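Local coordinates for protein CAS6A (Thermus thermophilus, PDB 4C97) that probably acts as a Cas6-type endoribonuclease that cleaves CRISPR RNA precursors in antiviral defence, at residues R220-Y224 with S225-A229. The protein carries 1 engineered substitution. Residues are numbered along the deposited sequence; the frame is centred on the assembly and turned at random. Where two conformers were deposited one is given.
Sequences RFAFY and SGVGA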
ATOM      1  N   ARG A 220      -1.171  -8.414  -5.815  1.00 10.68           N
ATOM      2  CA  ARG A 220      -0.787  -8.876  -4.479  0.50  9.31           C
ATOM      3  C   ARG A 220       0.144  -7.891  -3.763  1.00  8.97           C
ATOM      4  O   ARG A 220       0.041  -7.697  -2.546  1.00 11.29           O
ATOM      5  CB  ARG A 220      -0.154 -10.267  -4.531  0.50 11.12           C
ATOM      6  CG  ARG A 220      -1.138 -11.383  -4.873  0.50 12.09           C
ATOM      7  CD  ARG A 220      -0.564 -12.784  -4.693  0.50 17.26           C
ATOM      8  NE  ARG A 220      -1.599 -13.706  -4.245  0.50 26.85           N
ATOM      9  CZ  ARG A 220      -2.526 -14.250  -5.032  0.50 31.50           C
ATOM     10  NH1 ARG A 220      -2.562 -13.980  -6.330  0.50 21.95           N
ATOM     11  NH2 ARG A 220      -3.428 -15.068  -4.507  0.50 46.20           N
ATOM     12  N   PHE A 221       1.067  -7.280  -4.505  1.00  9.11           N
ATOM     13  CA  PHE A 221       2.011  -6.331  -3.922  1.00  8.77           C
ATOM     14  C   PHE A 221       1.328  -5.073  -3.412  1.00  8.59           C
ATOM     15  O   PHE A 221       1.754  -4.481  -2.398  1.00 10.04           O
ATOM     16  CB  PHE A 221       3.047  -5.990  -4.979  1.00  8.95           C
ATOM     17  CG  PHE A 221       4.149  -5.113  -4.516  1.00  7.98           C
ATOM     18  CD1 PHE A 221       5.002  -5.507  -3.497  1.00  8.70           C
ATOM     19  CD2 PHE A 221       4.381  -3.884  -5.131  1.00 10.36           C
ATOM     20  CE1 PHE A 221       6.049  -4.704  -3.101  1.00 10.20           C
ATOM     21  CE2 PHE A 221       5.421  -3.086  -4.716  1.00 10.79           C
ATOM     22  CZ  PHE A 221       6.261  -3.507  -3.710  1.00  8.93           C
ATOM     23  N   ALA A 222       0.274  -4.646  -4.131  1.00  8.80           N
ATOM     24  CA  ALA A 222      -0.473  -3.454  -3.711  1.00  9.83           C
ATOM     25  C   ALA A 222      -0.868  -3.406  -2.214  1.00  7.12           C
ATOM     26  O   ALA A 222      -0.806  -2.342  -1.570  1.00  8.37           O
ATOM     27  CB  ALA A 222      -1.690  -3.268  -4.602  1.00 11.03           C
ATOM     28  N   PHE A 223      -1.239  -4.551  -1.661  1.00  7.17           N
ATOM     29  CA  PHE A 223      -1.608  -4.674  -0.255  1.00  9.20           C
ATOM     30  C   PHE A 223      -0.504  -4.108   0.641  1.00  9.51           C
ATOM     31  O   PHE A 223      -0.771  -3.504   1.682  1.00 10.64           O
ATOM     32  CB  PHE A 223      -1.812  -6.157   0.077  1.00  9.12           C
ATOM     33  CG  PHE A 223      -2.182  -6.430   1.506  1.00 10.50           C
ATOM     34  CD1 PHE A 223      -3.484  -6.282   1.948  1.00 12.72           C
ATOM     35  CD2 PHE A 223      -1.228  -6.881   2.413  1.00 11.45           C
ATOM     36  CE1 PHE A 223      -3.827  -6.550   3.243  1.00 12.59           C
ATOM     37  CE2 PHE A 223      -1.569  -7.149   3.711  1.00 11.31           C
ATOM     38  CZ  PHE A 223      -2.869  -7.005   4.137  1.00 13.46           C
ATOM     39  N   TYR A 224       0.739  -4.364   0.249  1.00 10.17           N
ATOM     40  CA  TYR A 224       1.909  -3.944   1.022  1.00 10.89           C
ATOM     41  C   TYR A 224       2.375  -2.548   0.630  1.00 13.26           C
ATOM     42  O   TYR A 224       2.662  -1.725   1.503  1.00 14.26           O
ATOM     43  CB  TYR A 224       3.050  -4.955   0.859  1.00 10.00           C
ATOM     44  CG  TYR A 224       2.653  -6.310   1.374  1.00 11.18           C
ATOM     45  CD1 TYR A 224       2.684  -6.586   2.738  1.00 11.03           C
ATOM     46  CD2 TYR A 224       2.218  -7.303   0.517  1.00 12.67           C
ATOM     47  CE1 TYR A 224       2.294  -7.797   3.230  1.00 13.13           C
ATOM     48  CE2 TYR A 224       1.836  -8.543   1.004  1.00 11.70           C
ATOM     49  CZ  TYR A 224       1.878  -8.782   2.360  1.00 13.88           C
ATOM     50  OH  TYR A 224       1.483  -9.993   2.861  1.00 17.05           O
ATOM     51  N   SER A 225       2.476  -2.284  -0.673  1.00 10.27           N
ATOM     52  CA  SER A 225       3.097  -1.034  -1.118  1.00  8.11           C
ATOM     53  C   SER A 225       2.150   0.168  -1.116  1.00  9.03           C
ATOM     54  O   SER A 225       2.564   1.323  -0.915  1.00 11.92           O
ATOM     55  CB  SER A 225       3.653  -1.187  -2.530  1.00 14.80           C
ATOM     56  OG  SER A 225       2.612  -1.484  -3.425  1.00 15.08           O
ATOM     57  N   GLY A 226       0.883  -0.098  -1.371  1.00 10.41           N
ATOM     58  CA  GLY A 226      -0.042   0.962  -1.704  1.00 11.95           C
ATOM     59  C   GLY A 226       0.222   1.452  -3.110  1.00 11.88           C
ATOM     60  O   GLY A 226       1.100   0.953  -3.826  1.00 11.33           O
ATOM     61  N   VAL A 227      -0.555   2.446  -3.517  1.00  9.27           N
ATOM     62  CA  VAL A 227      -0.533   2.896  -4.902  1.00  9.04           C
ATOM     63  C   VAL A 227      -0.343   4.410  -4.972  1.00  9.02           C
ATOM     64  O   VAL A 227      -0.982   5.153  -4.238  1.00 10.69           O
ATOM     65  CB  VAL A 227      -1.844   2.552  -5.606  1.00 10.33           C
ATOM     66  CG1 VAL A 227      -1.863   3.153  -7.004  1.00  9.56           C
ATOM     67  CG2 VAL A 227      -2.062   1.033  -5.698  1.00  8.37           C
ATOM     68  N   GLY A 228       0.527   4.850  -5.870  1.00  9.05           N
ATOM     69  CA  GLY A 228       0.695   6.268  -6.141  1.00  9.52           C
ATOM     70  C   GLY A 228       1.520   7.027  -5.129  1.00 12.87           C
ATOM     71  O   GLY A 228       2.420   6.473  -4.487  1.00 10.56           O
ATOM     72  N   ALA A 229       1.205   8.301  -4.991  1.00 11.40           N
ATOM     73  CA  ALA A 229       2.029   9.237  -4.238  1.00 10.13           C
ATOM     74  C   ALA A 229       1.669   9.298  -2.765  1.00 10.69           C
ATOM     75  O   ALA A 229       0.527   9.069  -2.377  1.00  9.98           O
ATOM     76  CB  ALA A 229       1.898  10.613  -4.852  1.00 10.09           C
TER
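Phe221 swings CG away from its own backbone N (chi1 -175°), while Ser225 holds OG between its N and carbonyl carbon (chi1 61°), and the two side chains meet one helical turn apart. They close the C-terminal end of helix 209-225, where the chain enters the glycine-rich loop characteristic of Cas6 and related RAMP proteins; Gly226-Val227-Gly228 begins its G-x-G-x5-G-x-G pattern. Ser225 CB lies over one face of the Phe221 ring, 3.8 Å from its centroid, in a CH-pi contact displaced toward CE2. The serine OG lies off the rim on the same side of the ring, nearest Phe221 CD2 at 3.4 Å. Its proton has two possible acceptors, Phe221 O and Gly226 O, so the hydroxyl sits between the last helical turn and the first peptide of the loop.

Phe221 O also receives two backbone donors, Tyr224 N at 2.8 Å and Ser225 N at 2.9 Å; the latter bond is nearly straight (166°) and lies in the carbonyl plane. Gly226 N then reaches Ala222 O at 2.8 Å, less linearly and tilted from the carbonyl plane. At Gly226 the backbone leaves the helix with positive phi and an extended psi. Beyond the turn, Val227 pairs through its backbone with Gly236, and Gly228 N bonds to Ser150 OG of helix 144-158. Leu151 of that helix touches both Ala222 and Ser225, while Leu7 packs on Phe221 and Tyr224, so the helix end is wedged between helix 144-158 and strand 6-15 of the first antiparallel sheet. On the helix itself, Phe223 CD2 stands 3.5 Å above the plane of the Tyr224 ring. The apolar reach from helix to loop ends with Ala222 CB and Val227 CG2, which approach only loosely, at 4.5 Å.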